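Local coordinates for tRNA (adenine(22)-N(1))-methyltransferase (Bacillus subtilis, PDB 6Q56), which catalyses the S-adenosyl-L-methionine-dependent methylation of adenosine 22 in tRNA, forming N(1)-methyladenosine at that position, at residues K115-A126 with Y153-G161; A139-E147 with G179-F190. The protein carries 2 engineered substitutions. All coordinates share one frame; numbering follows the deposited sequence.

Contact 1: K115-A126 with Y153-G161. With NI (nickel (II) ion), chain E.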
loop_
_atom_site.group_PDB
_atom_site.type_symbol
_atom_site.label_atom_id
_atom_site.label_comp_id
_atom_site.label_asym_id
_atom_site.label_seq_id
_atom_site.Cartn_x
_atom_site.Cartn_y
_atom_site.Cartn_z
ATOM N N LYS A 115 -3.354 16.731 2.194
ATOM C CA LYS A 115 -3.224 16.984 0.771
ATOM C C LYS A 115 -2.111 16.193 0.116
ATOM O O LYS A 115 -2.018 16.141 -1.105
ATOM C CB LYS A 115 -2.994 18.470 0.542
ATOM C CG LYS A 115 -4.109 19.328 1.094
ATOM C CD LYS A 115 -5.434 18.936 0.483
ATOM C CE LYS A 115 -6.557 19.785 1.032
ATOM N NZ LYS A 115 -6.614 19.686 2.512
ATOM N N GLU A 116 -1.267 15.576 0.925
ATOM C CA GLU A 116 -0.177 14.792 0.391
ATOM C C GLU A 116 -0.750 13.606 -0.347
ATOM O O GLU A 116 -1.709 13.006 0.107
ATOM C CB GLU A 116 0.722 14.277 1.511
ATOM C CG GLU A 116 1.225 15.332 2.471
ATOM C CD GLU A 116 0.388 15.427 3.722
ATOM O OE1 GLU A 116 -0.675 14.789 3.785
ATOM O OE2 GLU A 116 0.802 16.138 4.649
ATOM N N ARG A 117 -0.165 13.260 -1.483
ATOM C CA ARG A 117 -0.633 12.097 -2.211
ATOM C C ARG A 117 0.023 10.879 -1.582
ATOM O O ARG A 117 1.230 10.851 -1.384
ATOM C CB ARG A 117 -0.275 12.152 -3.692
ATOM C CG ARG A 117 -0.495 10.825 -4.388
ATOM C CD ARG A 117 -0.225 10.880 -5.874
ATOM N NE ARG A 117 -1.248 11.627 -6.577
ATOM C CZ ARG A 117 -1.288 11.781 -7.892
ATOM N NH1 ARG A 117 -0.363 11.229 -8.653
ATOM N NH2 ARG A 117 -2.261 12.483 -8.440
ATOM N N LEU A 118 -0.781 9.882 -1.253
ATOM C CA LEU A 118 -0.263 8.669 -0.657
ATOM C C LEU A 118 -0.209 7.581 -1.711
ATOM O O LEU A 118 -1.188 7.320 -2.386
ATOM C CB LEU A 118 -1.128 8.220 0.513
ATOM C CG LEU A 118 -1.328 9.200 1.667
ATOM C CD1 LEU A 118 -2.247 8.599 2.714
ATOM C CD2 LEU A 118 -0.012 9.607 2.290
ATOM N N ILE A 119 0.954 6.958 -1.842
ATOM C CA ILE A 119 1.165 5.877 -2.783
ATOM C C ILE A 119 1.629 4.711 -1.934
ATOM O O ILE A 119 2.792 4.611 -1.563
ATOM C CB ILE A 119 2.215 6.226 -3.839
ATOM C CG1 ILE A 119 1.988 7.638 -4.363
ATOM C CG2 ILE A 119 2.168 5.223 -4.974
ATOM C CD1 ILE A 119 3.153 8.181 -5.147
ATOM N N LEU A 120 0.687 3.842 -1.614
ATOM C CA LEU A 120 0.933 2.713 -0.747
ATOM C C LEU A 120 0.993 1.387 -1.483
ATOM O O LEU A 120 0.111 1.061 -2.259
ATOM C CB LEU A 120 -0.171 2.679 0.291
ATOM C CG LEU A 120 -0.480 4.058 0.870
ATOM C CD1 LEU A 120 -1.821 4.092 1.571
ATOM C CD2 LEU A 120 0.627 4.485 1.807
ATOM N N GLN A 121 2.043 0.625 -1.213
ATOM C CA GLN A 121 2.228 -0.671 -1.839
ATOM C C GLN A 121 2.301 -1.766 -0.789
ATOM O O GLN A 121 3.372 -2.114 -0.306
ATOM C CB GLN A 121 3.474 -0.687 -2.723
ATOM C CG GLN A 121 3.634 -1.955 -3.537
ATOM C CD GLN A 121 4.409 -3.027 -2.808
ATOM O OE1 GLN A 121 5.528 -2.811 -2.370
ATOM N NE2 GLN A 121 3.815 -4.194 -2.684
ATOM N N PRO A 122 1.156 -2.312 -0.423
ATOM C CA PRO A 122 1.134 -3.373 0.578
ATOM C C PRO A 122 1.502 -4.729 -0.016
ATOM O O PRO A 122 1.082 -5.047 -1.119
ATOM C CB PRO A 122 -0.314 -3.371 1.052
ATOM C CG PRO A 122 -1.089 -2.871 -0.106
ATOM C CD PRO A 122 -0.194 -1.944 -0.869
ATOM N N ASN A 123 2.208 -5.551 0.740
ATOM C CA ASN A 123 2.543 -6.884 0.274
ATOM C C ASN A 123 1.348 -7.828 0.439
ATOM O O ASN A 123 1.228 -8.811 -0.271
ATOM C CB ASN A 123 3.764 -7.404 1.014
ATOM C CG ASN A 123 5.036 -6.716 0.572
ATOM O OD1 ASN A 123 5.175 -6.337 -0.588
ATOM N ND2 ASN A 123 5.965 -6.543 1.494
ATOM N N ILE A 124 0.561 -7.485 1.435
ATOM C CA ILE A 124 -0.620 -8.226 1.753
ATOM C C ILE A 124 -1.506 -7.391 2.665
ATOM O O ILE A 124 -1.057 -6.490 3.384
ATOM C CB ILE A 124 -0.291 -9.607 2.334
ATOM C CG1 ILE A 124 0.499 -9.444 3.619
ATOM C CG2 ILE A 124 0.456 -10.473 1.309
ATOM C CD1 ILE A 124 0.821 -10.749 4.300
ATOM N N HIS A 125 -2.783 -7.721 2.587
ATOM C CA HIS A 125 -3.859 -7.004 3.261
ATOM C C HIS A 125 -3.882 -5.558 3.024
ATOM O O HIS A 125 -3.670 -4.664 3.913
ATOM C CB HIS A 125 -3.927 -7.195 4.668
ATOM C CG HIS A 125 -3.920 -8.572 5.028
ATOM N ND1 HIS A 125 -3.931 -8.899 6.367
ATOM C CD2 HIS A 125 -3.938 -9.731 4.338
ATOM C CE1 HIS A 125 -3.934 -10.213 6.483
ATOM N NE2 HIS A 125 -3.941 -10.747 5.265
ATOM N N ALA A 126 -4.170 -5.314 1.776
ATOM C CA ALA A 126 -4.300 -3.993 1.416
ATOM C C ALA A 126 -5.596 -3.423 2.106
ATOM O O ALA A 126 -5.733 -2.206 2.259
ATOM C CB ALA A 126 -4.479 -3.831 -0.094
ATOM N N TYR A 153 1.339 -7.970 -6.415
ATOM C CA TYR A 153 1.528 -6.820 -5.567
ATOM C C TYR A 153 0.525 -5.759 -5.944
ATOM O O TYR A 153 0.233 -5.557 -7.111
ATOM C CB TYR A 153 2.953 -6.288 -5.695
ATOM C CG TYR A 153 3.273 -5.725 -7.055
ATOM C CD1 TYR A 153 2.976 -4.411 -7.368
ATOM C CD2 TYR A 153 3.873 -6.506 -8.027
ATOM C CE1 TYR A 153 3.264 -3.894 -8.612
ATOM C CE2 TYR A 153 4.166 -5.995 -9.276
ATOM C CZ TYR A 153 3.859 -4.691 -9.560
ATOM O OH TYR A 153 4.148 -4.181 -10.791
ATOM N N GLU A 154 -0.006 -5.093 -4.933
ATOM C CA GLU A 154 -0.977 -4.046 -5.130
ATOM C C GLU A 154 -0.375 -2.696 -4.807
ATOM O O GLU A 154 0.526 -2.590 -3.989
ATOM C CB GLU A 154 -2.175 -4.274 -4.228
ATOM C CG GLU A 154 -3.053 -5.430 -4.636
ATOM C CD GLU A 154 -3.813 -6.002 -3.467
ATOM O OE1 GLU A 154 -3.244 -6.047 -2.368
ATOM O OE2 GLU A 154 -4.969 -6.406 -3.650
ATOM N N VAL A 155 -0.892 -1.666 -5.455
ATOM C CA VAL A 155 -0.439 -0.308 -5.236
ATOM C C VAL A 155 -1.666 0.579 -5.145
ATOM O O VAL A 155 -2.464 0.648 -6.067
ATOM C CB VAL A 155 0.486 0.181 -6.358
ATOM C CG1 VAL A 155 0.835 1.643 -6.159
ATOM C CG2 VAL A 155 1.745 -0.654 -6.402
ATOM N N LEU A 156 -1.812 1.246 -4.011
ATOM C CA LEU A 156 -2.948 2.116 -3.776
ATOM C C LEU A 156 -2.522 3.568 -3.794
ATOM O O LEU A 156 -1.517 3.937 -3.212
ATOM C CB LEU A 156 -3.604 1.783 -2.440
ATOM C CG LEU A 156 -4.425 0.498 -2.386
ATOM C CD1 LEU A 156 -3.590 -0.712 -2.757
ATOM C CD2 LEU A 156 -5.039 0.327 -1.016
ATOM N N VAL A 157 -3.306 4.391 -4.467
ATOM C CA VAL A 157 -3.019 5.803 -4.565
ATOM C C VAL A 157 -4.188 6.576 -4.017
ATOM O O VAL A 157 -5.317 6.376 -4.430
ATOM C CB VAL A 157 -2.781 6.229 -6.011
ATOM C CG1 VAL A 157 -2.522 7.719 -6.081
ATOM C CG2 VAL A 157 -1.641 5.431 -6.610
ATOM N N ALA A 158 -3.907 7.456 -3.073
ATOM C CA ALA A 158 -4.948 8.242 -2.459
ATOM C C ALA A 158 -4.546 9.687 -2.238
ATOM O O ALA A 158 -3.382 10.009 -2.080
ATOM C CB ALA A 158 -5.358 7.613 -1.145
ATOM N N GLU A 159 -5.557 10.542 -2.229
ATOM C CA GLU A 159 -5.408 11.973 -2.012
ATOM C C GLU A 159 -6.657 12.462 -1.293
ATOM O O GLU A 159 -7.659 11.761 -1.261
ATOM C CB GLU A 159 -5.267 12.710 -3.339
ATOM C CG GLU A 159 -3.872 12.689 -3.924
ATOM C CD GLU A 159 -3.801 13.314 -5.299
ATOM O OE1 GLU A 159 -4.818 13.831 -5.781
ATOM O OE2 GLU A 159 -2.716 13.286 -5.896
ATOM N N ALA A 160 -6.617 13.654 -0.719
ATOM C CA ALA A 160 -7.797 14.156 -0.051
ATOM C C ALA A 160 -8.897 14.246 -1.092
ATOM O O ALA A 160 -8.657 14.649 -2.219
ATOM C CB ALA A 160 -7.542 15.514 0.572
ATOM N N GLY A 161 -10.099 13.855 -0.704
ATOM C CA GLY A 161 -11.236 13.882 -1.592
ATOM C C GLY A 161 -12.438 13.198 -0.980
ATOM O O GLY A 161 -12.513 13.021 0.227
HETATM NI NI NI E . -3.808 -8.084 7.867
HETATM O O HOH W 1 -4.564 -7.122 -0.458
HETATM O O HOH W 2 -5.017 -8.970 9.015
#
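Gln121 swings CG to the side opposite its own backbone N (chi1 -173°), which lays that methylene against Val155 CG2 at 3.7 Å; a bend at chi2 (-89°) then carries the amide past the CB of Tyr153, the amide and the tyrosine ring standing at right angles. There Gln121 NE2 donates to Asn123 OD1 at 3.3 Å, the acceptor lying close to the glutamine amide plane, while Gln121 OE1 accepts from Gly95 N and Arg9 NH1. Cut back to an alanine, this position would probably leave Gly95 N and Arg9 without this acceptor, free the Asn123 side chain to turn and open a gap beside Val155. On the same face, Ile119 CG2 meets Val155 CG1 at 4.0 Å and also touches Val157 CG2, the branches side by side and pointing the same way. Leu120 and Leu156 project from the opposite face, which helix 127-135 covers.

The backbone pairing is regular: Leu118 N reaches Ala158 O at 2.7 Å, and Leu156 N reaches Leu120 O at 2.6 Å, each bond with its reciprocal. It stops at Pro122, which has no N-H to give; its CD instead lies 3.3 Å from Glu154 O, a buried carbonyl with no polar partner. Further on, a water takes the N-H of Ala126 and donates to Glu154 OE1, 2.6 Å from the water oxygen. The preceding residue, His125, binds nickel through ND1, together with His128 NE2 and another water. A salt bridge joins Arg117 and Glu159, although the position of Glu159 OE2 is doubtful. Running at 162° to each other, strands 117-122 and 153-159 form the antiparallel pairing of the fifth and seventh strands that distinguishes the Rossmann-like class I methyltransferase fold, with its 3-2-1-4-5-7-6 order.

Contact 2: A139-E147 with G179-F190; sequences ALIDEVILE and GPFLAKEKNAVF
Glu143 OE1 is held by two successive backbone N-H groups at the start of helix 180-185. Leu182 N lies 3.0 Å from Glu143 OE1, with a nearly straight bond (162°) arriving close to the axis of the carboxylate C-O. The approach of Phe181 N to the same oxygen is shorter, 2.7 Å, but strongly bent and therefore weak. The other oxygen, Glu143 OE2, forms a salt bridge with Arg130, so both ends of the carboxylate are fixed. Gly179, at the N-cap, lies so close that a CB there would clash with OE1; at its backbone angles a CB would also press on the carbonyl O of the residue before, which by itself calls for glycine.

Phe181 turns its ring across the beta bulge at Ile141 and Asp142. Asp142 CA sits over the ring centre, 4.0 Å from the centroid and only 11° off the normal, a CH-pi contact, while Leu140 O meets the ring edge in plane, 3.1 Å from Phe181 CE2.

Farther along, Asn187 CG is lodged between backbone N and carbonyl carbon (chi1 70°), and its amide works in two directions. ND2 donates to Ile145 O at 3.3 Å, and OD1 accepts from Phe190 N at 2.8 Å, capping helix 188-210. Ile145 CG2 comes up beside the edge of this amide, touching both OD1 and ND2, and also meets Leu182 CD2 and Phe190 CB; its CG1 lies 3.8 Å from Val189 CG1. Two waters link Glu185 OE1 to Glu143 O and Ile145 N. Edge-strand backbone groups are thus met by an asparagine and waters rather than by a further strand, and the glutamate charge is probably stabilised by the helix start as well as by Arg130.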
loop_
_atom_site.group_PDB
_atom_site.type_symbol
_atom_site.label_atom_id
_atom_site.label_comp_id
_atom_site.label_asym_id
_atom_site.label_seq_id
_atom_site.Cartn_x
_atom_site.Cartn_y
_atom_site.Cartn_z
ATOM N N ALA A 139 -9.485 9.769 -0.460
ATOM C CA ALA A 139 -10.155 9.238 -1.618
ATOM C C ALA A 139 -9.145 8.471 -2.458
ATOM O O ALA A 139 -8.085 8.981 -2.790
ATOM C CB ALA A 139 -10.763 10.359 -2.426
ATOM N N LEU A 140 -9.481 7.238 -2.801
ATOM C CA LEU A 140 -8.612 6.435 -3.631
ATOM C C LEU A 140 -8.767 6.968 -5.030
ATOM O O LEU A 140 -9.865 6.992 -5.562
ATOM C CB LEU A 140 -9.026 4.968 -3.601
ATOM C CG LEU A 140 -8.443 4.094 -2.504
ATOM C CD1 LEU A 140 -9.271 2.830 -2.359
ATOM C CD2 LEU A 140 -6.997 3.767 -2.810
ATOM N N ILE A 141 -7.678 7.396 -5.639
ATOM C CA ILE A 141 -7.767 7.920 -6.985
ATOM C C ILE A 141 -7.342 6.894 -8.016
ATOM O O ILE A 141 -7.613 7.056 -9.192
ATOM C CB ILE A 141 -6.983 9.226 -7.148
ATOM C CG1 ILE A 141 -5.508 9.022 -6.829
ATOM C CG2 ILE A 141 -7.577 10.286 -6.245
ATOM C CD1 ILE A 141 -4.689 10.271 -7.023
ATOM N N ASP A 142 -6.687 5.832 -7.572
ATOM C CA ASP A 142 -6.277 4.769 -8.477
ATOM C C ASP A 142 -5.680 3.597 -7.732
ATOM O O ASP A 142 -5.181 3.729 -6.625
ATOM C CB ASP A 142 -5.296 5.258 -9.540
ATOM C CG ASP A 142 -5.233 4.328 -10.751
ATOM O OD1 ASP A 142 -6.074 3.422 -10.862
ATOM O OD2 ASP A 142 -4.347 4.505 -11.597
ATOM N N GLU A 143 -5.747 2.448 -8.379
ATOM C CA GLU A 143 -5.220 1.211 -7.856
ATOM C C GLU A 143 -4.695 0.391 -9.003
ATOM O O GLU A 143 -5.236 0.428 -10.096
ATOM C CB GLU A 143 -6.314 0.377 -7.212
ATOM C CG GLU A 143 -6.917 0.906 -5.937
ATOM C CD GLU A 143 -7.993 -0.019 -5.413
ATOM O OE1 GLU A 143 -8.865 -0.422 -6.198
ATOM O OE2 GLU A 143 -7.957 -0.346 -4.223
ATOM N N VAL A 144 -3.649 -0.368 -8.746
ATOM C CA VAL A 144 -3.098 -1.252 -9.744
ATOM C C VAL A 144 -2.706 -2.540 -9.051
ATOM O O VAL A 144 -2.275 -2.533 -7.909
ATOM C CB VAL A 144 -1.870 -0.663 -10.469
ATOM C CG1 VAL A 144 -0.790 -0.285 -9.488
ATOM C CG2 VAL A 144 -1.310 -1.667 -11.453
ATOM N N ILE A 145 -2.870 -3.649 -9.745
ATOM C CA ILE A 145 -2.465 -4.928 -9.210
ATOM C C ILE A 145 -1.718 -5.612 -10.325
ATOM O O ILE A 145 -2.236 -5.794 -11.416
ATOM C CB ILE A 145 -3.610 -5.815 -8.709
ATOM C CG1 ILE A 145 -3.009 -7.051 -8.038
ATOM C CG2 ILE A 145 -4.515 -6.222 -9.851
ATOM C CD1 ILE A 145 -3.979 -7.900 -7.260
ATOM N N LEU A 146 -0.482 -5.970 -10.038
ATOM C CA LEU A 146 0.366 -6.614 -11.006
ATOM C C LEU A 146 1.130 -7.716 -10.327
ATOM O O LEU A 146 1.104 -7.835 -9.114
ATOM C CB LEU A 146 1.355 -5.596 -11.560
ATOM C CG LEU A 146 0.724 -4.363 -12.196
ATOM C CD1 LEU A 146 1.706 -3.211 -12.262
ATOM C CD2 LEU A 146 0.180 -4.684 -13.576
ATOM N N GLU A 147 1.829 -8.520 -11.109
ATOM C CA GLU A 147 2.639 -9.566 -10.523
ATOM C C GLU A 147 4.069 -9.408 -11.013
ATOM O O GLU A 147 4.318 -8.904 -12.103
ATOM C CB GLU A 147 2.074 -10.960 -10.795
ATOM C CG GLU A 147 2.449 -11.586 -12.116
ATOM C CD GLU A 147 1.787 -12.937 -12.306
ATOM O OE1 GLU A 147 1.294 -13.498 -11.309
ATOM O OE2 GLU A 147 1.754 -13.433 -13.449
ATOM N N GLY A 179 -10.383 -4.030 -3.516
ATOM C CA GLY A 179 -10.030 -2.827 -4.234
ATOM C C GLY A 179 -11.139 -2.418 -5.173
ATOM O O GLY A 179 -11.498 -3.149 -6.088
ATOM N N PRO A 180 -11.698 -1.236 -4.956
ATOM C CA PRO A 180 -12.783 -0.756 -5.812
ATOM C C PRO A 180 -12.373 -0.629 -7.272
ATOM O O PRO A 180 -13.108 -1.059 -8.142
ATOM C CB PRO A 180 -13.126 0.610 -5.223
ATOM C CG PRO A 180 -11.958 1.002 -4.403
ATOM C CD PRO A 180 -11.315 -0.252 -3.934
ATOM N N PHE A 181 -11.216 -0.042 -7.532
ATOM C CA PHE A 181 -10.738 0.117 -8.892
ATOM C C PHE A 181 -10.372 -1.245 -9.435
ATOM O O PHE A 181 -10.725 -1.594 -10.549
ATOM C CB PHE A 181 -9.515 1.025 -8.940
ATOM C CG PHE A 181 -9.826 2.475 -8.734
ATOM C CD1 PHE A 181 -10.207 3.264 -9.792
ATOM C CD2 PHE A 181 -9.730 3.045 -7.485
ATOM C CE1 PHE A 181 -10.494 4.599 -9.610
ATOM C CE2 PHE A 181 -10.015 4.376 -7.295
ATOM C CZ PHE A 181 -10.401 5.155 -8.357
ATOM N N LEU A 182 -9.653 -2.011 -8.630
ATOM C CA LEU A 182 -9.225 -3.337 -9.032
ATOM C C LEU A 182 -10.419 -4.188 -9.414
ATOM O O LEU A 182 -10.383 -4.915 -10.391
ATOM C CB LEU A 182 -8.417 -3.992 -7.919
ATOM C CG LEU A 182 -7.171 -3.194 -7.560
ATOM C CD1 LEU A 182 -6.374 -3.865 -6.463
ATOM C CD2 LEU A 182 -6.316 -2.950 -8.790
ATOM N N ALA A 183 -11.478 -4.083 -8.627
ATOM C CA ALA A 183 -12.693 -4.844 -8.865
ATOM C C ALA A 183 -13.301 -4.533 -10.225
ATOM O O ALA A 183 -13.742 -5.427 -10.915
ATOM C CB ALA A 183 -13.707 -4.587 -7.765
ATOM N N LYS A 184 -13.317 -3.259 -10.596
ATOM C CA LYS A 184 -13.869 -2.835 -11.875
ATOM C C LYS A 184 -13.038 -3.363 -13.027
ATOM O O LYS A 184 -13.570 -3.810 -14.038
ATOM C CB LYS A 184 -13.916 -1.313 -11.964
ATOM C CG LYS A 184 -15.005 -0.658 -11.147
ATOM C CD LYS A 184 -15.141 0.802 -11.526
ATOM C CE LYS A 184 -15.561 1.657 -10.349
ATOM N NZ LYS A 184 -15.443 3.104 -10.671
ATOM N N GLU A 185 -11.726 -3.297 -12.857
ATOM C CA GLU A 185 -10.782 -3.761 -13.859
ATOM C C GLU A 185 -10.910 -5.259 -14.068
ATOM O O GLU A 185 -11.075 -5.722 -15.184
ATOM C CB GLU A 185 -9.352 -3.422 -13.444
ATOM C CG GLU A 185 -8.323 -3.650 -14.530
ATOM C CD GLU A 185 -6.917 -3.280 -14.113
ATOM O OE1 GLU A 185 -6.642 -3.187 -12.901
ATOM O OE2 GLU A 185 -6.081 -3.090 -15.012
ATOM N N LYS A 186 -10.834 -6.009 -12.977
ATOM C CA LYS A 186 -10.924 -7.461 -13.019
ATOM C C LYS A 186 -9.880 -8.037 -13.967
ATOM O O LYS A 186 -10.204 -8.791 -14.872
ATOM C CB LYS A 186 -12.321 -7.917 -13.445
ATOM C CG LYS A 186 -13.383 -7.814 -12.373
ATOM C CD LYS A 186 -14.661 -8.500 -12.811
ATOM C CE LYS A 186 -15.855 -7.977 -12.035
ATOM N NZ LYS A 186 -17.103 -8.704 -12.384
ATOM N N ASN A 187 -8.620 -7.688 -13.759
ATOM C CA ASN A 187 -7.577 -8.211 -14.622
ATOM C C ASN A 187 -7.155 -9.612 -14.188
ATOM O O ASN A 187 -7.558 -10.093 -13.144
ATOM C CB ASN A 187 -6.397 -7.253 -14.728
ATOM C CG ASN A 187 -5.599 -7.149 -13.455
ATOM O OD1 ASN A 187 -5.617 -8.036 -12.620
ATOM N ND2 ASN A 187 -4.871 -6.058 -13.315
ATOM N N ALA A 188 -6.364 -10.269 -15.018
ATOM C CA ALA A 188 -5.924 -11.632 -14.747
ATOM C C ALA A 188 -5.314 -11.832 -13.369
ATOM O O ALA A 188 -5.649 -12.774 -12.675
ATOM C CB ALA A 188 -4.947 -12.091 -15.813
ATOM N N VAL A 189 -4.406 -10.950 -12.988
ATOM C CA VAL A 189 -3.741 -11.058 -11.705
ATOM C C VAL A 189 -4.760 -10.981 -10.586
ATOM O O VAL A 189 -4.709 -11.735 -9.629
ATOM C CB VAL A 189 -2.685 -9.956 -11.540
ATOM C CG1 VAL A 189 -2.010 -10.060 -10.192
ATOM C CG2 VAL A 189 -1.658 -10.050 -12.650
ATOM N N PHE A 190 -5.684 -10.047 -10.736
ATOM C CA PHE A 190 -6.746 -9.820 -9.766
ATOM C C PHE A 190 -7.618 -11.058 -9.582
ATOM O O PHE A 190 -7.826 -11.515 -8.468
ATOM C CB PHE A 190 -7.603 -8.630 -10.196
ATOM C CG PHE A 190 -8.811 -8.413 -9.346
ATOM C CD1 PHE A 190 -8.752 -7.602 -8.235
ATOM C CD2 PHE A 190 -10.010 -9.017 -9.661
ATOM C CE1 PHE A 190 -9.865 -7.396 -7.451
ATOM C CE2 PHE A 190 -11.126 -8.817 -8.880
ATOM C CZ PHE A 190 -11.053 -8.004 -7.776
HETATM O O HOH W 3 -6.974 -1.008 -11.658
HETATM O O HOH W 4 -4.292 -3.262 -12.227
#

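In the fold
Strand 151-159 joins the two contacts: in contact 1 it pairs with strand 117-122, and along its other edge it pairs with strand 139-148, which contact 2 covers with helices. Tyr153 N to Leu146 O (2.7 Å) and Ala139 N to Glu159 O (2.8 Å) are probable hydrogen bonds at this seam. The centre of contact 1 lies about 4 Å from the centre of the chain, and the contact is mostly buried; that of contact 2, about 12 Å from it, is only partly so. Their chemistry follows: reciprocal backbone bonds and aliphatic faces inside the sheet, against helix-start and asparagine bonds, aromatic packing and waters at its edge. Arg130 of helix 127-135 reaches both, touching Leu156 and pairing with Glu143.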